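Local coordinates for protein cytokinin riboside 5'-monophosphate phosphoribohydrolase (Corynebacterium glutamicum, PDB 5WQ3) that is an enzyme of the SLOG clan, built on a Rossmann-like parallel alpha/beta fold and assembled from six chains, at residues L183-Q187 / T188-T192; I221-K224 / D225-M229; K240-V243 / D244-G248. All coordinates share one frame; numbering follows the deposited sequence. Where two conformers were deposited one is given.

In the fold
Contacts 1 and 3 sit at C-terminal helix ends beside the parallel sheet, closing helix 173-188 (before strand 196-199) and helix 235-246, while contact 2 covers the short helix 223-227 from its start, ahead of the edge strand 230-232. Contacts 1 and 2, whose centres are 12 Å apart, are joined by a hydrogen bond of 3.1 Å from Gln187 NE2 to Asp225 OD2 and by Val186 packing on Arg228. Contact 2 reaches contact 3 where Phe241 CZ lies 3.4 Å from Arg228 O. Contacts 1 and 3 do not touch, their nearest atoms being about 6 Å apart. A 1,2-ethanediol, probably from the crystallisation liquor, lies about 6 Å from the Met185 side chain.

Contact 1 (L183-Q187 / T188-T192); sequences LCMVQ and TGKVT
Thr188 turns its hydroxyl back on Cys184, so that one carbonyl oxygen takes two hydrogen bonds from the same residue. OG1 donates to Cys184 O over 2.8 Å, in the carbonyl plane and on a lone pair; Thr188 N reaches the same oxygen at 3.0 Å from above that plane. A first torsion of 56° wedges OG1 between the backbone N and the carbonyl carbon, which brings the hydroxyl beside the last turn of the helix and lets it complete its bond one turn back.

The remaining polar contacts are made by the backbone as the chain leaves helix 173-188. Gly189, at a positive phi of 77°, is the first residue out of helical conformation, and the exit is a Schellman motif: Gly189 N bonds to Val186 O at 3.1 Å, while Lys190 N closes the wider loop with a weak bond of 3.0 Å to Met185 O. Val191 N adds a second weak bond to Met185 O. A water donates to both Val186 O and Val191 O, bridging the helix end to the departing chain.

Apolar atoms meet along the outgoing loop. CG2 of Val191 comes to 3.7 Å from CG2 of Val186, the two side chains crossing at about a right angle, and lies 4.2 Å from Met185 CB. The Met185 chain bends at its second and third torsions and sets SD 3.9 Å from Lys190 CB, while the lysine amino end leads away. Val186 also packs on Ile196 of strand 196-199.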
ATOM      1  N   LEU C 183     -53.816  45.108  12.022  1.00 23.49           N
ATOM      2  CA  LEU C 183     -54.117  46.265  12.827  1.00 24.24           C
ATOM      3  C   LEU C 183     -54.120  47.552  11.967  1.00 25.05           C
ATOM      4  O   LEU C 183     -55.025  48.348  12.116  1.00 25.65           O
ATOM      5  CB  LEU C 183     -53.144  46.406  13.991  1.00 25.92           C
ATOM      6  CG  LEU C 183     -53.531  45.574  15.192  1.00 24.12           C
ATOM      7  CD1 LEU C 183     -52.375  45.556  16.167  1.00 23.46           C
ATOM      8  CD2 LEU C 183     -54.785  46.122  15.864  1.00 26.17           C
ATOM      9  N   CYS C 184     -53.141  47.706  11.087  0.50 25.80           N
ATOM     10  CA  CYS C 184     -53.090  48.857  10.172  0.50 29.15           C
ATOM     11  C   CYS C 184     -54.205  48.836   9.086  0.50 27.37           C
ATOM     12  O   CYS C 184     -54.643  49.886   8.633  0.50 28.58           O
ATOM     13  CB  CYS C 184     -51.689  48.954   9.545  0.50 31.65           C
ATOM     14  SG  CYS C 184     -51.466  50.312   8.372  0.50 38.94           S
ATOM     15  N   MET C 185     -54.652  47.650   8.682  1.00 26.23           N
ATOM     16  CA  MET C 185     -55.750  47.491   7.753  1.00 27.51           C
ATOM     17  C   MET C 185     -57.056  47.837   8.468  1.00 30.86           C
ATOM     18  O   MET C 185     -57.928  48.467   7.889  1.00 26.66           O
ATOM     19  CB  MET C 185     -55.797  46.099   7.178  1.00 29.36           C
ATOM     20  CG  MET C 185     -54.596  45.715   6.335  1.00 30.77           C
ATOM     21  SD  MET C 185     -54.616  46.533   4.737  1.00 39.39           S
ATOM     22  CE  MET C 185     -53.246  47.676   4.823  1.00 46.92           C
ATOM     23  N   VAL C 186     -57.168  47.486   9.752  1.00 29.84           N
ATOM     24  CA  VAL C 186     -58.376  47.850  10.480  1.00 29.87           C
ATOM     25  C   VAL C 186     -58.418  49.355  10.702  1.00 31.62           C
ATOM     26  O   VAL C 186     -59.445  50.013  10.435  1.00 33.69           O
ATOM     27  CB  VAL C 186     -58.556  47.047  11.773  1.00 29.69           C
ATOM     28  CG1 VAL C 186     -59.634  47.638  12.667  1.00 32.50           C
ATOM     29  CG2 VAL C 186     -58.878  45.616  11.422  1.00 32.44           C
ATOM     30  N   GLN C 187     -57.300  49.920  11.131  1.00 32.88           N
ATOM     31  CA  GLN C 187     -57.248  51.354  11.416  1.00 34.86           C
ATOM     32  C   GLN C 187     -57.487  52.203  10.141  1.00 34.91           C
ATOM     33  O   GLN C 187     -58.190  53.181  10.210  1.00 34.40           O
ATOM     34  CB  GLN C 187     -55.958  51.674  12.179  1.00 33.92           C
ATOM     35  CG  GLN C 187     -55.473  53.076  12.169  1.00 39.33           C
ATOM     36  CD  GLN C 187     -54.031  53.043  12.585  1.00 43.30           C
ATOM     37  OE1 GLN C 187     -53.198  52.516  11.864  1.00 50.94           O
ATOM     38  NE2 GLN C 187     -53.755  53.473  13.776  1.00 38.23           N
ATOM     39  N   THR C 188     -56.999  51.769   8.976  1.00 40.71           N
ATOM     40  CA  THR C 188     -57.179  52.519   7.729  1.00 37.21           C
ATOM     41  C   THR C 188     -58.539  52.265   7.082  1.00 43.60           C
ATOM     42  O   THR C 188     -58.850  52.922   6.111  1.00 43.19           O
ATOM     43  CB  THR C 188     -56.072  52.235   6.665  1.00 40.61           C
ATOM     44  OG1 THR C 188     -55.967  50.823   6.359  1.00 36.99           O
ATOM     45  CG2 THR C 188     -54.746  52.731   7.125  1.00 38.39           C
ATOM     46  N   GLY C 189     -59.340  51.323   7.592  1.00 42.05           N
ATOM     47  CA  GLY C 189     -60.628  50.993   6.964  1.00 38.89           C
ATOM     48  C   GLY C 189     -60.553  50.131   5.705  1.00 39.94           C
ATOM     49  O   GLY C 189     -61.524  49.978   4.994  1.00 36.30           O
ATOM     50  N   LYS C 190     -59.425  49.487   5.440  1.00 36.03           N
ATOM     51  CA  LYS C 190     -59.339  48.656   4.254  1.00 33.63           C
ATOM     52  C   LYS C 190     -60.042  47.328   4.547  1.00 29.41           C
ATOM     53  O   LYS C 190     -60.348  46.605   3.638  1.00 30.88           O
ATOM     54  CB  LYS C 190     -57.876  48.450   3.848  1.00 37.86           C
ATOM     55  CG  LYS C 190     -57.047  49.737   3.669  1.00 42.15           C
ATOM     56  CD  LYS C 190     -57.464  50.579   2.465  1.00 45.99           C
ATOM     57  CE  LYS C 190     -57.232  49.824   1.153  1.00 51.01           C
ATOM     58  NZ  LYS C 190     -57.463  50.619  -0.094  1.00 51.78           N
ATOM     59  N   VAL C 191     -60.236  46.993   5.834  1.00 29.12           N
ATOM     60  CA  VAL C 191     -61.131  45.912   6.255  1.00 28.61           C
ATOM     61  C   VAL C 191     -62.010  46.476   7.340  1.00 25.41           C
ATOM     62  O   VAL C 191     -61.659  47.436   8.000  1.00 28.82           O
ATOM     63  CB  VAL C 191     -60.469  44.546   6.677  1.00 28.63           C
ATOM     64  CG1 VAL C 191     -59.668  43.959   5.550  1.00 29.94           C
ATOM     65  CG2 VAL C 191     -59.618  44.643   7.941  1.00 27.45           C
ATOM     66  N   THR C 192     -63.170  45.873   7.460  1.00 23.83           N
ATOM     67  CA  THR C 192     -64.251  46.298   8.291  1.00 27.83           C
ATOM     68  C   THR C 192     -64.767  45.023   8.955  1.00 24.64           C
ATOM     69  O   THR C 192     -64.847  43.988   8.301  1.00 24.32           O
ATOM     70  CB  THR C 192     -65.352  46.868   7.379  1.00 32.89           C
ATOM     71  OG1 THR C 192     -64.915  48.110   6.827  1.00 38.34           O
ATOM     72  CG2 THR C 192     -66.601  47.099   8.133  1.00 36.51           C
TER
HETATM   73  O   HOH W   1     -61.918  49.134  10.027  1.00 33.88           O

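Contact 2 (I221-K224 / D225-M229)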
ATOM      1  N   ILE C 221     -51.252  56.114  17.770  1.00 33.06           N
ATOM      2  CA  ILE C 221     -52.533  55.468  17.469  1.00 35.04           C
ATOM      3  C   ILE C 221     -53.598  56.104  18.339  1.00 36.99           C
ATOM      4  O   ILE C 221     -53.290  56.801  19.291  1.00 33.81           O
ATOM      5  CB  ILE C 221     -52.505  53.972  17.794  1.00 31.47           C
ATOM      6  CG1 ILE C 221     -52.504  53.757  19.297  1.00 28.66           C
ATOM      7  CG2 ILE C 221     -51.336  53.280  17.069  1.00 31.69           C
ATOM      8  CD1 ILE C 221     -52.343  52.337  19.713  1.00 26.79           C
ATOM      9  N   ASP C 222     -54.855  55.836  18.033  1.00 42.34           N
ATOM     10  CA  ASP C 222     -55.917  56.174  18.971  1.00 43.20           C
ATOM     11  C   ASP C 222     -56.247  54.977  19.773  1.00 41.10           C
ATOM     12  O   ASP C 222     -55.980  53.830  19.408  1.00 38.78           O
ATOM     13  CB  ASP C 222     -57.124  56.718  18.264  1.00 47.08           C
ATOM     14  CG  ASP C 222     -56.776  57.933  17.457  1.00 50.83           C
ATOM     15  OD1 ASP C 222     -55.956  58.744  17.939  1.00 55.20           O
ATOM     16  OD2 ASP C 222     -57.270  58.064  16.333  1.00 54.48           O
ATOM     17  N   GLU C 223     -56.794  55.258  20.926  1.00 45.01           N
ATOM     18  CA  GLU C 223     -56.977  54.240  21.895  1.00 45.82           C
ATOM     19  C   GLU C 223     -57.904  53.119  21.452  1.00 37.14           C
ATOM     20  O   GLU C 223     -57.718  51.979  21.867  1.00 34.37           O
ATOM     21  CB  GLU C 223     -57.479  54.823  23.186  1.00 48.12           C
ATOM     22  CG  GLU C 223     -57.148  53.903  24.325  1.00 52.96           C
ATOM     23  CD  GLU C 223     -57.592  54.474  25.642  1.00 61.97           C
ATOM     24  OE1 GLU C 223     -57.342  53.793  26.660  1.00 65.36           O
ATOM     25  OE2 GLU C 223     -58.201  55.579  25.644  1.00 62.40           O
ATOM     26  N   LYS C 224     -58.876  53.415  20.627  1.00 33.82           N
ATOM     27  CA  LYS C 224     -59.746  52.367  20.149  1.00 40.68           C
ATOM     28  C   LYS C 224     -58.980  51.374  19.203  1.00 39.88           C
ATOM     29  O   LYS C 224     -59.316  50.195  19.118  1.00 36.03           O
ATOM     30  CB  LYS C 224     -60.931  52.994  19.426  1.00 44.89           C
ATOM     31  CG  LYS C 224     -60.523  53.788  18.213  1.00 51.17           C
ATOM     32  CD  LYS C 224     -61.695  54.145  17.317  1.00 55.71           C
ATOM     33  CE  LYS C 224     -62.261  55.496  17.715  1.00 62.54           C
ATOM     34  NZ  LYS C 224     -63.650  55.594  17.207  1.00 64.47           N
ATOM     35  N   ASP C 225     -57.957  51.861  18.495  1.00 37.91           N
ATOM     36  CA  ASP C 225     -57.121  50.980  17.627  1.00 41.55           C
ATOM     37  C   ASP C 225     -56.457  49.795  18.397  1.00 37.01           C
ATOM     38  O   ASP C 225     -56.129  48.771  17.776  1.00 38.57           O
ATOM     39  CB  ASP C 225     -56.022  51.758  16.921  1.00 40.08           C
ATOM     40  CG  ASP C 225     -56.534  52.976  16.193  1.00 45.94           C
ATOM     41  OD1 ASP C 225     -57.696  52.919  15.773  1.00 44.29           O
ATOM     42  OD2 ASP C 225     -55.771  53.973  16.038  1.00 44.06           O
ATOM     43  N   VAL C 226     -56.259  49.966  19.708  1.00 30.61           N
ATOM     44  CA  VAL C 226     -55.766  48.927  20.561  1.00 30.99           C
ATOM     45  C   VAL C 226     -56.858  48.271  21.425  1.00 32.85           C
ATOM     46  O   VAL C 226     -56.854  47.069  21.617  1.00 33.23           O
ATOM     47  CB  VAL C 226     -54.559  49.438  21.410  1.00 34.78           C
ATOM     48  CG1 VAL C 226     -54.948  50.530  22.410  1.00 35.39           C
ATOM     49  CG2 VAL C 226     -53.870  48.289  22.129  1.00 37.14           C
ATOM     50  N   ASP C 227     -57.802  49.048  21.944  1.00 36.13           N
ATOM     51  CA  ASP C 227     -58.913  48.493  22.756  1.00 38.26           C
ATOM     52  C   ASP C 227     -59.772  47.489  22.038  1.00 33.21           C
ATOM     53  O   ASP C 227     -60.393  46.690  22.684  1.00 34.53           O
ATOM     54  CB  ASP C 227     -59.869  49.608  23.221  1.00 46.09           C
ATOM     55  CG  ASP C 227     -59.346  50.363  24.422  1.00 50.51           C
ATOM     56  OD1 ASP C 227     -58.229  50.051  24.882  1.00 54.46           O
ATOM     57  OD2 ASP C 227     -60.052  51.271  24.898  1.00 63.45           O
ATOM     58  N   ARG C 228     -59.805  47.536  20.709  1.00 31.62           N
ATOM     59  CA  ARG C 228     -60.651  46.640  19.916  1.00 32.30           C
ATOM     60  C   ARG C 228     -60.159  45.200  19.771  1.00 34.17           C
ATOM     61  O   ARG C 228     -60.938  44.330  19.350  1.00 30.03           O
ATOM     62  CB  ARG C 228     -60.811  47.212  18.520  1.00 38.95           C
ATOM     63  CG  ARG C 228     -59.567  47.101  17.636  1.00 43.21           C
ATOM     64  CD  ARG C 228     -59.650  48.038  16.427  1.00 45.81           C
ATOM     65  NE  ARG C 228     -60.996  47.939  15.867  1.00 49.76           N
ATOM     66  CZ  ARG C 228     -61.734  48.933  15.368  1.00 51.87           C
ATOM     67  NH1 ARG C 228     -61.291  50.175  15.310  1.00 54.76           N
ATOM     68  NH2 ARG C 228     -62.957  48.671  14.918  1.00 54.11           N
ATOM     69  N   MET C 229     -58.887  44.928  20.113  1.00 29.00           N
ATOM     70  CA  MET C 229     -58.421  43.553  20.161  1.00 29.72           C
ATOM     71  C   MET C 229     -58.869  42.910  21.458  1.00 27.33           C
ATOM     72  O   MET C 229     -58.755  43.486  22.507  1.00 34.26           O
ATOM     73  CB  MET C 229     -56.908  43.456  20.224  1.00 29.44           C
ATOM     74  CG  MET C 229     -56.178  43.971  19.046  1.00 34.04           C
ATOM     75  SD  MET C 229     -54.469  43.400  19.122  1.00 36.36           S
ATOM     76  CE  MET C 229     -53.771  44.825  19.951  1.00 38.17           C
TER
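Asp225 folds its carboxylate back onto Asp222 at the start of helix 223-227, making one half of a capping box: OD2 accepts the backbone N-H of Asp222 at 2.9 Å. The N-H comes from above the carboxylate plane, 48° out of it. CG lies anti to the carbonyl carbon of Asp225 (chi1 -51°), which swings the group back toward Asp222, just ahead of the helix. Return support comes from the backbone, through a weak bond from Asp225 N to Asp222 O. Asp222 OD2, 4.4 Å from Asp225 OD2, probably raises the cost of charging both groups, which the N-H donors, Gln187 among them, and the helix N-terminus would ease.

Glu223 and Asp227 lie one turn apart with their carboxylate planes 50° from each other, and the extended glutamate chain crosses the aspartate at a slant, its CG nearest both carboxylate oxygens. Glu223 OE1 and Asp227 OD2 approach to 4.1 Å. Arg212 of helix 201-216 probably offsets this repulsion, by a salt bridge to Asp227 and a long, weak ion pair to Glu223.

On the apolar side, Ile221 and Val226 cross at about a right angle, CD1 of the isoleucine meeting CB of the valine at 4.0 Å, and both pack on Ile211. Within the first turn, Glu223 O accepts twice: Asp227 N comes in the carbonyl plane with a nearly straight bond, and Val226 N from above the plane at 3.3 Å.

Contact 3 (K240-V243 / D244-G248); sequences KFIV and DAHAG
Lys240 reaches forward one turn along helix 235-246 to grip Asp244, and its chain passes alongside OD2 of the carboxylate, from one side of its plane, before bending into it. From CB, a first torsion of -166° carries CG away from the backbone N and to 3.7 Å from Asp244 OD2. The chain then stays extended through Lys240 CD and CE, which pass Asp244 OD2 more loosely, at 4.2 and 4.0 Å. Only the last torsion (-68°) folds it, dropping Lys240 NZ to 2.8 Å from Asp244 OD2. NZ uses the syn lone pair of that oxygen, on the side of OD1, and the pair is a salt bridge spaced i to i+4.

The backbone ties the same two residues: Asp244 N bonds to Lys240 O at 2.9 Å, and the carboxylate carbon lies close to that oxygen. Ala245 N repeats this helical spacing to Phe241 O.

Further along the helix, Ile242 and His246 lie side by side and point the same way, with Ile242 CG2 3.8 Å from His246 CE1. His246 N bonds to Ile242 O, with a weak bond to Val243 O. Both ring nitrogens find partners outside the helix, ND1 at the Tyr101 hydroxyl and NE2 at Gln164 O, which pins the rotation of the imidazole; Pro195 packs against Phe241, Ala245 and His246.

Asp244 sits near the C-terminal end of the helix, where its negative charge would be disfavoured by the helix dipole; the positive charge of Lys240 probably offsets that cost.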
ATOM      1  N   LYS C 240     -66.598  33.312  20.660  1.00 20.74           N
ATOM      2  CA  LYS C 240     -67.736  34.205  20.889  1.00 22.65           C
ATOM      3  C   LYS C 240     -67.497  35.667  20.550  1.00 19.85           C
ATOM      4  O   LYS C 240     -68.403  36.311  20.065  1.00 19.35           O
ATOM      5  CB  LYS C 240     -68.220  34.117  22.375  1.00 24.88           C
ATOM      6  CG  LYS C 240     -69.589  34.742  22.581  1.00 26.79           C
ATOM      7  CD  LYS C 240     -70.014  34.761  24.077  1.00 29.67           C
ATOM      8  CE  LYS C 240     -71.528  35.029  24.211  1.00 29.06           C
ATOM      9  NZ  LYS C 240     -71.880  36.404  23.790  1.00 31.97           N
ATOM     10  N   PHE C 241     -66.298  36.204  20.796  1.00 20.04           N
ATOM     11  CA  PHE C 241     -65.990  37.559  20.408  1.00 18.69           C
ATOM     12  C   PHE C 241     -66.116  37.676  18.867  1.00 18.04           C
ATOM     13  O   PHE C 241     -66.656  38.586  18.348  1.00 19.95           O
ATOM     14  CB  PHE C 241     -64.592  37.844  20.838  1.00 19.73           C
ATOM     15  CG  PHE C 241     -64.135  39.241  20.576  1.00 21.17           C
ATOM     16  CD1 PHE C 241     -64.436  40.273  21.452  1.00 21.64           C
ATOM     17  CD2 PHE C 241     -63.333  39.506  19.455  1.00 21.68           C
ATOM     18  CE1 PHE C 241     -63.963  41.571  21.223  1.00 23.85           C
ATOM     19  CE2 PHE C 241     -62.859  40.756  19.227  1.00 22.76           C
ATOM     20  CZ  PHE C 241     -63.152  41.810  20.113  1.00 25.12           C
ATOM     21  N   ILE C 242     -65.629  36.700  18.191  1.00 18.35           N
ATOM     22  CA  ILE C 242     -65.677  36.660  16.692  1.00 20.20           C
ATOM     23  C   ILE C 242     -67.098  36.528  16.160  1.00 20.76           C
ATOM     24  O   ILE C 242     -67.567  37.348  15.360  1.00 22.19           O
ATOM     25  CB  ILE C 242     -64.759  35.530  16.200  1.00 19.89           C
ATOM     26  CG1 ILE C 242     -63.333  35.849  16.646  1.00 19.51           C
ATOM     27  CG2 ILE C 242     -64.794  35.367  14.642  1.00 18.28           C
ATOM     28  CD1 ILE C 242     -62.330  34.755  16.332  1.00 20.88           C
ATOM     29  N   VAL C 243     -67.807  35.524  16.630  1.00 21.36           N
ATOM     30  CA  VAL C 243     -69.228  35.368  16.310  1.00 22.28           C
ATOM     31  C   VAL C 243     -70.050  36.645  16.512  1.00 22.23           C
ATOM     32  O   VAL C 243     -70.799  37.098  15.614  1.00 18.16           O
ATOM     33  CB  VAL C 243     -69.851  34.216  17.137  1.00 20.59           C
ATOM     34  CG1 VAL C 243     -71.377  34.262  17.035  1.00 21.44           C
ATOM     35  CG2 VAL C 243     -69.260  32.896  16.700  1.00 21.80           C
ATOM     36  N   ASP C 244     -69.896  37.235  17.704  1.00 22.23           N
ATOM     37  CA  ASP C 244     -70.607  38.422  18.028  1.00 24.20           C
ATOM     38  C   ASP C 244     -70.182  39.577  17.143  1.00 25.90           C
ATOM     39  O   ASP C 244     -71.014  40.370  16.710  1.00 23.38           O
ATOM     40  CB  ASP C 244     -70.380  38.841  19.511  1.00 24.27           C
ATOM     41  CG  ASP C 244     -71.142  37.972  20.456  1.00 28.63           C
ATOM     42  OD1 ASP C 244     -71.903  37.101  19.941  1.00 26.90           O
ATOM     43  OD2 ASP C 244     -70.948  38.079  21.712  1.00 32.14           O
ATOM     44  N   ALA C 245     -68.893  39.695  16.871  1.00 21.72           N
ATOM     45  CA  ALA C 245     -68.443  40.767  15.995  1.00 22.55           C
ATOM     46  C   ALA C 245     -69.022  40.616  14.573  1.00 23.94           C
ATOM     47  O   ALA C 245     -69.196  41.605  13.880  1.00 23.52           O
ATOM     48  CB  ALA C 245     -66.936  40.776  15.918  1.00 24.42           C
ATOM     49  N   HIS C 246     -69.330  39.409  14.139  1.00 21.89           N
ATOM     50  CA  HIS C 246     -69.780  39.177  12.764  1.00 24.53           C
ATOM     51  C   HIS C 246     -71.291  39.184  12.632  1.00 28.84           C
ATOM     52  O   HIS C 246     -71.816  39.076  11.563  1.00 25.92           O
ATOM     53  CB  HIS C 246     -69.256  37.853  12.269  1.00 24.25           C
ATOM     54  CG  HIS C 246     -67.824  37.888  11.876  1.00 24.67           C
ATOM     55  ND1 HIS C 246     -67.054  36.765  11.772  1.00 30.16           N
ATOM     56  CD2 HIS C 246     -67.030  38.921  11.540  1.00 21.44           C
ATOM     57  CE1 HIS C 246     -65.846  37.102  11.387  1.00 25.22           C
ATOM     58  NE2 HIS C 246     -65.804  38.406  11.250  1.00 26.03           N
ATOM     59  N   ALA C 247     -71.966  39.301  13.754  1.00 28.63           N
ATOM     60  CA  ALA C 247     -73.405  39.166  13.767  1.00 33.84           C
ATOM     61  C   ALA C 247     -74.028  40.545  13.577  1.00 31.70           C
ATOM     62  O   ALA C 247     -73.422  41.587  13.889  1.00 32.79           O
ATOM     63  CB  ALA C 247     -73.877  38.568  15.095  1.00 32.75           C
ATOM     64  N   GLY C 248     -75.268  40.550  13.139  1.00 31.49           N
ATOM     65  CA  GLY C 248     -75.994  41.835  13.053  1.00 35.28           C
ATOM     66  C   GLY C 248     -75.453  42.663  11.879  1.00 37.86           C
ATOM     67  O   GLY C 248     -75.547  43.912  11.892  1.00 38.67           O
TER